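Thermophilic dibenzothiophene desulfurization enzyme C (Paenibacillus sp. A11-2, PDB 5XDC) probably catalyses the flavin-dependent oxidation of dibenzothiophene by O2 and FMNH2, first to the 5-oxide and then to the 5,5-dioxide. Local coordinates at residues G40-E45 / M207-S212; E120-G125 / D164-L169; S52-L57 / H89-H94. One frame throughout, in Å; residues are numbered along the deposited sequence. Where two conformers were deposited one is given.

Contact 1. Residues G40-E45 / M207-S212. With IND (indole), chain J.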
loop_
_atom_site.group_PDB
_atom_site.type_symbol
_atom_site.label_atom_id
_atom_site.label_comp_id
_atom_site.label_asym_id
_atom_site.label_seq_id
_atom_site.Cartn_x
_atom_site.Cartn_y
_atom_site.Cartn_z
ATOM N N GLY B 40 -30.276 16.374 -9.521
ATOM C CA GLY B 40 -31.076 17.584 -9.424
ATOM C C GLY B 40 -30.842 18.345 -8.126
ATOM O O GLY B 40 -29.871 18.124 -7.393
ATOM N N THR B 41 -31.773 19.258 -7.840
ATOM C CA THR B 41 -31.562 20.251 -6.800
ATOM C C THR B 41 -32.267 19.826 -5.521
ATOM O O THR B 41 -33.496 19.639 -5.534
ATOM C CB THR B 41 -32.079 21.607 -7.274
ATOM O OG1 THR B 41 -31.440 21.947 -8.515
ATOM C CG2 THR B 41 -31.798 22.695 -6.237
ATOM N N PRO B 42 -31.561 19.667 -4.414
ATOM C CA PRO B 42 -32.199 19.280 -3.144
ATOM C C PRO B 42 -32.774 20.493 -2.425
ATOM O O PRO B 42 -32.290 20.948 -1.391
ATOM C CB PRO B 42 -31.037 18.638 -2.381
ATOM C CG PRO B 42 -29.868 19.435 -2.815
ATOM C CD PRO B 42 -30.096 19.783 -4.266
ATOM N N LYS B 43 -33.830 21.041 -3.016
ATOM C CA LYS B 43 -34.362 22.326 -2.575
ATOM C C LYS B 43 -34.838 22.261 -1.126
ATOM O O LYS B 43 -34.556 23.158 -0.325
ATOM C CB LYS B 43 -35.496 22.740 -3.515
ATOM C CG LYS B 43 -36.320 23.931 -3.056
ATOM C CD LYS B 43 -35.474 25.151 -2.884
ATOM C CE LYS B 43 -36.350 26.386 -2.650
ATOM N NZ LYS B 43 -35.558 27.549 -2.164
ATOM N N ALA B 44 -35.569 21.204 -0.766
ATOM C CA ALA B 44 -36.096 21.116 0.593
ATOM C C ALA B 44 -34.973 21.136 1.614
ATOM O O ALA B 44 -35.068 21.806 2.652
ATOM C CB ALA B 44 -36.925 19.848 0.761
ATOM N N GLU B 45 -33.895 20.413 1.322
ATOM C CA GLU B 45 -32.782 20.312 2.249
ATOM C C GLU B 45 -31.999 21.617 2.301
ATOM O O GLU B 45 -31.538 22.029 3.372
ATOM C CB GLU B 45 -31.889 19.139 1.833
ATOM C CG GLU B 45 -32.515 17.770 2.059
ATOM C CD GLU B 45 -33.634 17.433 1.082
ATOM O OE1 GLU B 45 -33.593 17.901 -0.083
ATOM O OE2 GLU B 45 -34.552 16.677 1.489
ATOM N N MET B 207 -21.482 13.089 -6.028
ATOM C CA MET B 207 -21.837 14.490 -5.779
ATOM C C MET B 207 -23.012 14.908 -6.666
ATOM O O MET B 207 -23.046 15.999 -7.234
ATOM C CB MET B 207 -20.635 15.409 -5.994
ATOM C CG MET B 207 -19.498 15.191 -4.981
ATOM S SD MET B 207 -20.093 15.518 -3.293
ATOM C CE MET B 207 -18.536 15.571 -2.397
ATOM N N ARG B 208 -24.011 14.036 -6.742
ATOM C CA ARG B 208 -25.030 14.138 -7.779
ATOM C C ARG B 208 -26.027 15.268 -7.542
ATOM O O ARG B 208 -26.734 15.645 -8.488
ATOM C CB ARG B 208 -25.782 12.811 -7.893
ATOM C CG ARG B 208 -24.964 11.728 -8.599
ATOM C CD ARG B 208 -25.760 10.456 -8.827
ATOM N NE ARG B 208 -27.058 10.698 -9.448
ATOM C CZ ARG B 208 -27.251 10.975 -10.732
ATOM N NH1 ARG B 208 -26.231 11.071 -11.572
ATOM N NH2 ARG B 208 -28.480 11.161 -11.178
ATOM N N GLN B 209 -26.125 15.805 -6.320
ATOM C CA GLN B 209 -27.054 16.890 -6.017
ATOM C C GLN B 209 -26.348 18.216 -5.724
ATOM O O GLN B 209 -26.907 19.080 -5.044
ATOM C CB GLN B 209 -27.972 16.499 -4.853
ATOM C CG GLN B 209 -28.971 15.407 -5.239
ATOM C CD GLN B 209 -30.189 15.374 -4.338
ATOM O OE1 GLN B 209 -30.090 15.102 -3.133
ATOM N NE2 GLN B 209 -31.352 15.672 -4.914
ATOM N N THR B 210 -25.152 18.413 -6.274
ATOM C CA THR B 210 -24.413 19.652 -6.065
ATOM C C THR B 210 -24.654 20.680 -7.163
ATOM O O THR B 210 -24.087 21.775 -7.093
ATOM C CB THR B 210 -22.906 19.385 -5.953
ATOM O OG1 THR B 210 -22.398 18.824 -7.172
ATOM C CG2 THR B 210 -22.617 18.457 -4.760
ATOM N N ASP B 211 -25.463 20.358 -8.171
ATOM C CA ASP B 211 -25.731 21.256 -9.300
ATOM C C ASP B 211 -24.472 21.966 -9.794
ATOM O O ASP B 211 -24.396 23.197 -9.889
ATOM C CB ASP B 211 -26.819 22.245 -8.929
ATOM C CG ASP B 211 -28.192 21.716 -9.264
ATOM O OD1 ASP B 211 -28.500 21.584 -10.476
ATOM O OD2 ASP B 211 -28.931 21.435 -8.324
ATOM N N SER B 212 -23.484 21.150 -10.163
ATOM C CA SER B 212 -22.180 21.631 -10.588
ATOM C C SER B 212 -22.062 21.687 -12.104
ATOM O O SER B 212 -20.962 21.577 -12.654
ATOM C CB SER B 212 -21.081 20.762 -9.982
ATOM O OG SER B 212 -21.066 20.907 -8.575
HETATM N N1 IND J . -18.132 17.657 -8.096
HETATM C C2 IND J . -18.849 18.743 -7.823
HETATM C C3 IND J . -18.062 19.690 -8.163
HETATM C C4 IND J . -15.786 20.133 -9.087
HETATM C C5 IND J . -14.652 19.446 -9.527
HETATM C C6 IND J . -14.615 18.036 -9.512
HETATM C C7 IND J . -15.715 17.316 -9.057
HETATM C C8 IND J . -16.843 17.985 -8.624
HETATM C C9 IND J . -16.871 19.423 -8.636
HETATM O O HOH W 1 -27.502 18.504 -8.985
#
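The side-chain amide of Gln209 carries Pro42 on one face: Pro42 CB lies over it, 3.7 Å from Gln209 OE1, and the two side chains slide past each other in opposite directions. Gln209 NE2 donates to Gly39 O, just before segment 40-45. With CG of Gln209 beside its backbone N (chi1 -70°) and the chain extended beyond, the amide reaches past Gly40 to the proline. The second flat group, the Asp211 carboxylate, is met on the syn side of OD2 by the hydroxyl of Thr41, which donates from 33° out of the carboxylate plane; Thr41 OG1 to Asp211 OD2 is a short 2.6 Å. Between these two grips the backbones meet: Gly40 O receives a CA-H...O contact from Gln209 CA at 3.4 Å, and one water donates to Gly40 O (2.9 Å) and Arg208 O while accepting from Asp211 N. Gln209 O is buried without a polar partner, with Pro42 CD 3.4 Å away. Pro42, centre of an inverse gamma turn, is the N-cap residue of helix 43-52. On the far side of segment 207-212, Thr210 OG1 donates to Met207 O at 2.9 Å, bracing the type I turn from Met207 to Thr210; two residues beyond it, Ser212 OG comes within 3.2 Å of indole C2, at the five-membered ring. The contact thus ties the loop before helix 43-52, in the N-terminal domain of the acyl-CoA dehydrogenase fold, to a middle-domain loop that lines the indole pocket with Met207, Thr210 and Ser212.

Contact 2. Residues E120-G125 / D164-L169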
loop_
_atom_site.group_PDB
_atom_site.type_symbol
_atom_site.label_atom_id
_atom_site.label_comp_id
_atom_site.label_asym_id
_atom_site.label_seq_id
_atom_site.Cartn_x
_atom_site.Cartn_y
_atom_site.Cartn_z
ATOM N N GLU B 120 -32.264 37.523 4.550
ATOM C CA GLU B 120 -32.791 36.806 3.402
ATOM C C GLU B 120 -32.324 35.356 3.345
ATOM O O GLU B 120 -32.673 34.650 2.397
ATOM C CB GLU B 120 -32.395 37.543 2.117
ATOM C CG GLU B 120 -32.903 39.003 2.068
ATOM C CD GLU B 120 -32.611 39.706 0.754
ATOM O OE1 GLU B 120 -32.106 39.066 -0.191
ATOM O OE2 GLU B 120 -32.895 40.922 0.661
ATOM N N ARG B 121 -31.546 34.910 4.330
ATOM C CA ARG B 121 -31.107 33.517 4.438
ATOM C C ARG B 121 -30.370 33.070 3.173
ATOM O O ARG B 121 -30.695 32.052 2.558
ATOM C CB ARG B 121 -32.293 32.607 4.763
ATOM C CG ARG B 121 -32.978 33.022 6.071
ATOM C CD ARG B 121 -33.806 31.923 6.702
ATOM N NE ARG B 121 -34.263 32.295 8.041
ATOM C CZ ARG B 121 -33.577 32.102 9.171
ATOM N NH1 ARG B 121 -32.369 31.527 9.166
ATOM N NH2 ARG B 121 -34.110 32.493 10.325
ATOM N N TRP B 122 -29.350 33.839 2.805
ATOM C CA TRP B 122 -28.600 33.586 1.576
ATOM C C TRP B 122 -27.808 32.288 1.642
ATOM O O TRP B 122 -27.090 32.026 2.608
ATOM C CB TRP B 122 -27.640 34.727 1.290
ATOM C CG TRP B 122 -28.276 35.946 0.719
ATOM C CD1 TRP B 122 -29.611 36.159 0.480
ATOM C CD2 TRP B 122 -27.599 37.128 0.306
ATOM N NE1 TRP B 122 -29.794 37.411 -0.057
ATOM C CE2 TRP B 122 -28.576 38.026 -0.172
ATOM C CE3 TRP B 122 -26.256 37.524 0.301
ATOM C CZ2 TRP B 122 -28.245 39.288 -0.665
ATOM C CZ3 TRP B 122 -25.932 38.782 -0.185
ATOM C CH2 TRP B 122 -26.923 39.649 -0.652
ATOM N N PHE B 123 -27.926 31.505 0.579
ATOM C CA PHE B 123 -27.124 30.316 0.314
ATOM C C PHE B 123 -26.335 30.667 -0.945
ATOM O O PHE B 123 -26.930 30.883 -2.004
ATOM C CB PHE B 123 -28.047 29.110 0.124
ATOM C CG PHE B 123 -27.436 27.769 0.456
ATOM C CD1 PHE B 123 -26.134 27.469 0.130
ATOM C CD2 PHE B 123 -28.208 26.797 1.073
ATOM C CE1 PHE B 123 -25.609 26.210 0.424
ATOM C CE2 PHE B 123 -27.686 25.551 1.360
ATOM C CZ PHE B 123 -26.381 25.275 1.041
ATOM N N LEU B 124 -25.016 30.805 -0.824
ATOM C CA LEU B 124 -24.178 31.328 -1.902
ATOM C C LEU B 124 -23.784 30.225 -2.871
ATOM O O LEU B 124 -23.484 29.096 -2.458
ATOM C CB LEU B 124 -22.913 31.992 -1.350
ATOM C CG LEU B 124 -23.089 33.145 -0.351
ATOM C CD1 LEU B 124 -21.744 33.571 0.222
ATOM C CD2 LEU B 124 -23.761 34.324 -1.021
ATOM N N GLY B 125 -23.786 30.562 -4.165
ATOM C CA GLY B 125 -23.335 29.669 -5.210
ATOM C C GLY B 125 -22.119 30.216 -5.946
ATOM O O GLY B 125 -21.708 31.371 -5.765
ATOM N N ASP B 164 -30.667 27.464 -7.266
ATOM C CA ASP B 164 -31.291 27.895 -6.010
ATOM C C ASP B 164 -30.334 28.748 -5.171
ATOM O O ASP B 164 -30.414 28.770 -3.946
ATOM C CB ASP B 164 -31.775 26.681 -5.212
ATOM C CG ASP B 164 -32.524 27.056 -3.934
ATOM O OD1 ASP B 164 -33.456 27.895 -4.004
ATOM O OD2 ASP B 164 -32.189 26.499 -2.860
ATOM N N ALA B 165 -29.429 29.469 -5.822
ATOM C CA ALA B 165 -28.456 30.315 -5.138
ATOM C C ALA B 165 -28.991 31.734 -5.017
ATOM O O ALA B 165 -29.414 32.329 -6.015
ATOM C CB ALA B 165 -27.132 30.338 -5.899
ATOM N N ASP B 166 -28.955 32.287 -3.801
ATOM C CA ASP B 166 -29.400 33.665 -3.628
ATOM C C ASP B 166 -28.448 34.659 -4.271
ATOM O O ASP B 166 -28.888 35.709 -4.759
ATOM C CB ASP B 166 -29.576 33.960 -2.141
ATOM C CG ASP B 166 -30.609 33.068 -1.519
ATOM O OD1 ASP B 166 -31.800 33.394 -1.630
ATOM O OD2 ASP B 166 -30.257 32.015 -0.958
ATOM N N ARG B 167 -27.148 34.366 -4.263
ATOM C CA ARG B 167 -26.132 35.140 -4.943
ATOM C C ARG B 167 -25.133 34.158 -5.539
ATOM O O ARG B 167 -24.910 33.073 -4.989
ATOM C CB ARG B 167 -25.385 36.111 -4.008
ATOM C CG ARG B 167 -26.204 37.291 -3.468
ATOM C CD ARG B 167 -26.553 38.238 -4.592
ATOM N NE ARG B 167 -27.183 39.485 -4.147
ATOM C CZ ARG B 167 -28.484 39.641 -3.919
ATOM N NH1 ARG B 167 -29.329 38.640 -4.068
ATOM N NH2 ARG B 167 -28.956 40.831 -3.555
ATOM N N LEU B 168 -24.559 34.545 -6.671
ATOM C CA LEU B 168 -23.473 33.825 -7.320
ATOM C C LEU B 168 -22.181 34.621 -7.207
ATOM O O LEU B 168 -22.141 35.815 -7.531
ATOM C CB LEU B 168 -23.770 33.574 -8.802
ATOM C CG LEU B 168 -24.978 32.709 -9.111
ATOM C CD1 LEU B 168 -25.258 32.698 -10.614
ATOM C CD2 LEU B 168 -24.743 31.306 -8.610
ATOM N N LEU B 169 -21.120 33.951 -6.776
ATOM C CA LEU B 169 -19.774 34.482 -6.880
ATOM C C LEU B 169 -19.256 34.199 -8.283
ATOM O O LEU B 169 -19.032 33.039 -8.646
ATOM C CB LEU B 169 -18.891 33.844 -5.809
ATOM C CG LEU B 169 -17.430 34.267 -5.788
ATOM C CD1 LEU B 169 -17.292 35.781 -5.495
ATOM C CD2 LEU B 169 -16.636 33.436 -4.766
HETATM O O HOH W 2 -33.240 32.630 0.555
HETATM O O HOH W 3 -31.800 40.165 -2.677
#
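Gly125 and Leu168 form a parallel beta bridge that joins strands 124-127 and 167-174 in the mixed sheet of the acyl-CoA dehydrogenase middle domain. This part of the contact is tight. Gly125 N donates to Arg167 O at 2.9 Å, almost straight at 173°, and Gly125 O accepts from Leu169 N at 2.8 Å, so both polar atoms of the glycine are used. Ala165 CB sits 3.9 Å from Gly125 CA, while Leu168 CD2 also packs on the glycine backbone. Earlier in both segments, Asp166 grips Phe123 twice: its OD2 takes the Phe123 N-H on the anti side at 2.8 Å, and its own N donates to Phe123 O. Arg50 of helix 43-52 adds a salt bridge to the same OD2.

The looser, watered side lies round Glu120. One water bridges Glu120 OE1 and Arg167 NH2, meeting the guanidinium at its edge, and another sits within hydrogen-bonding distance of Glu120 O and Asp166 OD1. Next to it the packing is close again: the Trp122 indole, held by NE1 to Glu120 OE1, stacks with the Arg167 chain. That chain, bent at chi2 (-68°), sets CG over the six-membered ring, 3.6 Å from its centroid, and then turns the guanidinium over the rim with the two planes 39° apart. Trp122 CZ2 faces the middle of the guanidinium, 3.3 Å from Arg167 CZ, while Arg167 NH1 reaches back to its neighbour's carbonyl, Asp166 O, at 3.0 Å.

Contact 3. Residues S52-L57 / H89-H94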
loop_
_atom_site.group_PDB
_atom_site.type_symbol
_atom_site.label_atom_id
_atom_site.label_comp_id
_atom_site.label_asym_id
_atom_site.label_seq_id
_atom_site.Cartn_x
_atom_site.Cartn_y
_atom_site.Cartn_z
ATOM N N SER B 52 -31.914 26.903 9.505
ATOM C CA SER B 52 -31.084 26.533 10.645
ATOM C C SER B 52 -30.238 27.687 11.153
ATOM O O SER B 52 -29.791 27.652 12.307
ATOM C CB SER B 52 -30.170 25.376 10.255
ATOM O OG SER B 52 -29.067 25.861 9.517
ATOM N N GLY B 53 -29.997 28.705 10.321
ATOM C CA GLY B 53 -29.095 29.782 10.666
ATOM C C GLY B 53 -27.622 29.510 10.414
ATOM O O GLY B 53 -26.827 30.454 10.419
ATOM N N LEU B 54 -27.225 28.263 10.136
ATOM C CA LEU B 54 -25.804 27.953 10.047
ATOM C C LEU B 54 -25.104 28.614 8.858
ATOM O O LEU B 54 -23.878 28.769 8.892
ATOM C CB LEU B 54 -25.594 26.436 9.997
ATOM C CG LEU B 54 -26.055 25.649 11.226
ATOM C CD1 LEU B 54 -25.675 24.177 11.060
ATOM C CD2 LEU B 54 -25.481 26.216 12.516
ATOM N N LEU B 55 -25.828 29.040 7.819
ATOM C CA LEU B 55 -25.158 29.752 6.732
ATOM C C LEU B 55 -24.524 31.049 7.220
ATOM O O LEU B 55 -23.629 31.583 6.555
ATOM C CB LEU B 55 -26.130 30.037 5.583
ATOM C CG LEU B 55 -26.749 28.813 4.894
ATOM C CD1 LEU B 55 -27.963 29.161 4.013
ATOM C CD2 LEU B 55 -25.712 28.067 4.050
ATOM N N THR B 56 -24.955 31.560 8.378
ATOM C CA THR B 56 -24.414 32.786 8.945
ATOM C C THR B 56 -23.321 32.519 9.980
ATOM O O THR B 56 -22.972 33.424 10.739
ATOM C CB THR B 56 -25.532 33.620 9.585
ATOM O OG1 THR B 56 -25.960 33.012 10.805
ATOM C CG2 THR B 56 -26.737 33.746 8.660
ATOM N N LEU B 57 -22.761 31.299 10.011
ATOM C CA LEU B 57 -21.801 30.932 11.056
ATOM C C LEU B 57 -20.669 31.937 11.203
ATOM O O LEU B 57 -20.240 32.229 12.325
ATOM C CB LEU B 57 -21.217 29.535 10.785
ATOM C CG LEU B 57 -22.018 28.379 11.391
ATOM C CD1 LEU B 57 -21.631 27.030 10.773
ATOM C CD2 LEU B 57 -21.800 28.327 12.909
ATOM N N HIS B 89 -21.015 19.229 0.532
ATOM C CA HIS B 89 -20.340 20.011 -0.496
ATOM C C HIS B 89 -21.009 21.374 -0.683
ATOM O O HIS B 89 -20.338 22.409 -0.695
ATOM C CB HIS B 89 -20.337 19.180 -1.780
ATOM C CG HIS B 89 -19.962 19.918 -3.019
ATOM N ND1 HIS B 89 -19.000 19.443 -3.881
ATOM C CD2 HIS B 89 -20.482 21.020 -3.608
ATOM C CE1 HIS B 89 -18.903 20.252 -4.920
ATOM N NE2 HIS B 89 -19.784 21.225 -4.772
ATOM N N LEU B 90 -22.334 21.394 -0.816
ATOM C CA LEU B 90 -23.023 22.666 -1.027
ATOM C C LEU B 90 -22.791 23.596 0.153
ATOM O O LEU B 90 -22.472 24.777 -0.021
ATOM C CB LEU B 90 -24.519 22.431 -1.238
ATOM C CG LEU B 90 -24.946 21.771 -2.547
ATOM C CD1 LEU B 90 -26.395 21.359 -2.476
ATOM C CD2 LEU B 90 -24.679 22.718 -3.706
ATOM N N PHE B 91 -22.951 23.061 1.356
ATOM C CA PHE B 91 -22.728 23.809 2.587
ATOM C C PHE B 91 -21.279 24.294 2.677
ATOM O O PHE B 91 -21.016 25.483 2.895
ATOM C CB PHE B 91 -23.130 22.892 3.744
ATOM C CG PHE B 91 -23.047 23.509 5.117
ATOM C CD1 PHE B 91 -24.019 24.389 5.561
ATOM C CD2 PHE B 91 -22.035 23.137 5.984
ATOM C CE1 PHE B 91 -23.955 24.927 6.827
ATOM C CE2 PHE B 91 -21.966 23.677 7.269
ATOM C CZ PHE B 91 -22.943 24.557 7.689
ATOM N N GLY B 92 -20.316 23.401 2.431
ATOM C CA GLY B 92 -18.913 23.805 2.469
ATOM C C GLY B 92 -18.569 24.875 1.443
ATOM O O GLY B 92 -17.861 25.842 1.749
ATOM N N TYR B 93 -19.056 24.715 0.201
ATOM C CA TYR B 93 -18.747 25.673 -0.850
ATOM C C TYR B 93 -19.338 27.040 -0.541
ATOM O O TYR B 93 -18.765 28.062 -0.922
ATOM C CB TYR B 93 -19.285 25.194 -2.190
ATOM C CG TYR B 93 -18.318 24.423 -3.030
ATOM C CD1 TYR B 93 -18.053 23.082 -2.769
ATOM C CD2 TYR B 93 -17.696 25.016 -4.111
ATOM C CE1 TYR B 93 -17.173 22.355 -3.555
ATOM C CE2 TYR B 93 -16.809 24.293 -4.920
ATOM C CZ TYR B 93 -16.551 22.960 -4.633
ATOM O OH TYR B 93 -15.676 22.210 -5.409
ATOM N N HIS B 94 -20.491 27.068 0.119
ATOM C CA HIS B 94 -21.042 28.333 0.589
ATOM C C HIS B 94 -20.008 29.099 1.409
ATOM O O HIS B 94 -19.816 30.299 1.209
ATOM C CB HIS B 94 -22.304 28.067 1.394
ATOM C CG HIS B 94 -22.751 29.223 2.232
ATOM N ND1 HIS B 94 -23.611 30.196 1.767
ATOM C CD2 HIS B 94 -22.477 29.543 3.518
ATOM C CE1 HIS B 94 -23.832 31.078 2.728
ATOM N NE2 HIS B 94 -23.151 30.708 3.799
#
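His94 and Phe91 both swing CG anti to the backbone N (chi1 164° and -177°), which carries their rings out from helix 85-104 to meet Leu54, Leu55 and Leu57. The His94 ring is gripped in two ways by one residue. Its NE2 donates to Leu55 O at 2.9 Å, arriving in the carbonyl plane on a lone pair, with an N-H...O angle of 156°. Over one face lies the methyl CD2 of Leu55, centred 3.5 Å from the ring centroid in a CH-pi contact, and Leu55 CB comes up to NE2 at the same distance. A carbonyl at the edge and a methyl on the face together should fix the rotation of the imidazole.

Phe91 makes the apolar half. Leu54 CB touches its edge near the ring plane, 3.9 Å from Phe91 CE1, while Leu57 CD1 approaches Phe91 CZ at 4.2 Å, the two side chains crossing at about a right angle. Ala76, Ile77 and Ile80 of helix 70-83 also touch this ring, and Phe95 meets it edge-to-face.

The leucines belong to a short turn after helix 43-52, with 3-10 geometry at residues 54-55. An ST turn introduces it, Leu54 N donating to Ser52 OG at 3.1 Å, and Gly53 O accepts from both the N and OG1 of Thr56. The wholly buried contact therefore packs this turn against helix 85-104 inside the N-terminal helical domain. Because NE2 donates to Leu55 O and ND1 accepts from the backbone N-H of Leu124, the chemistry is consistent with a neutral His94 protonated on NE2.

Contacts 2 and 3 lie in series along the chain, both nested inside the loop closed by contact 1. Their centres are 10 Å apart; the His94 bond to Leu124 joins helix 85-104 to segment 120-125, and Trp122 O packs 3.3 Å from Leu55 CD1. Contacts 1 and 2 meet in a salt bridge, Lys43 NZ to Asp164 OD1 at 2.8 Å. Contacts 1 and 3 converge on the pocket: Thr210 CG2 packs 3.5 Å from His89 CG, and both residues line the indole site. Tyr93 of contact 3 and Asn126, directly after segment 120-125, bind FMN in another structure of this protein; no flavin is bound to this chain here.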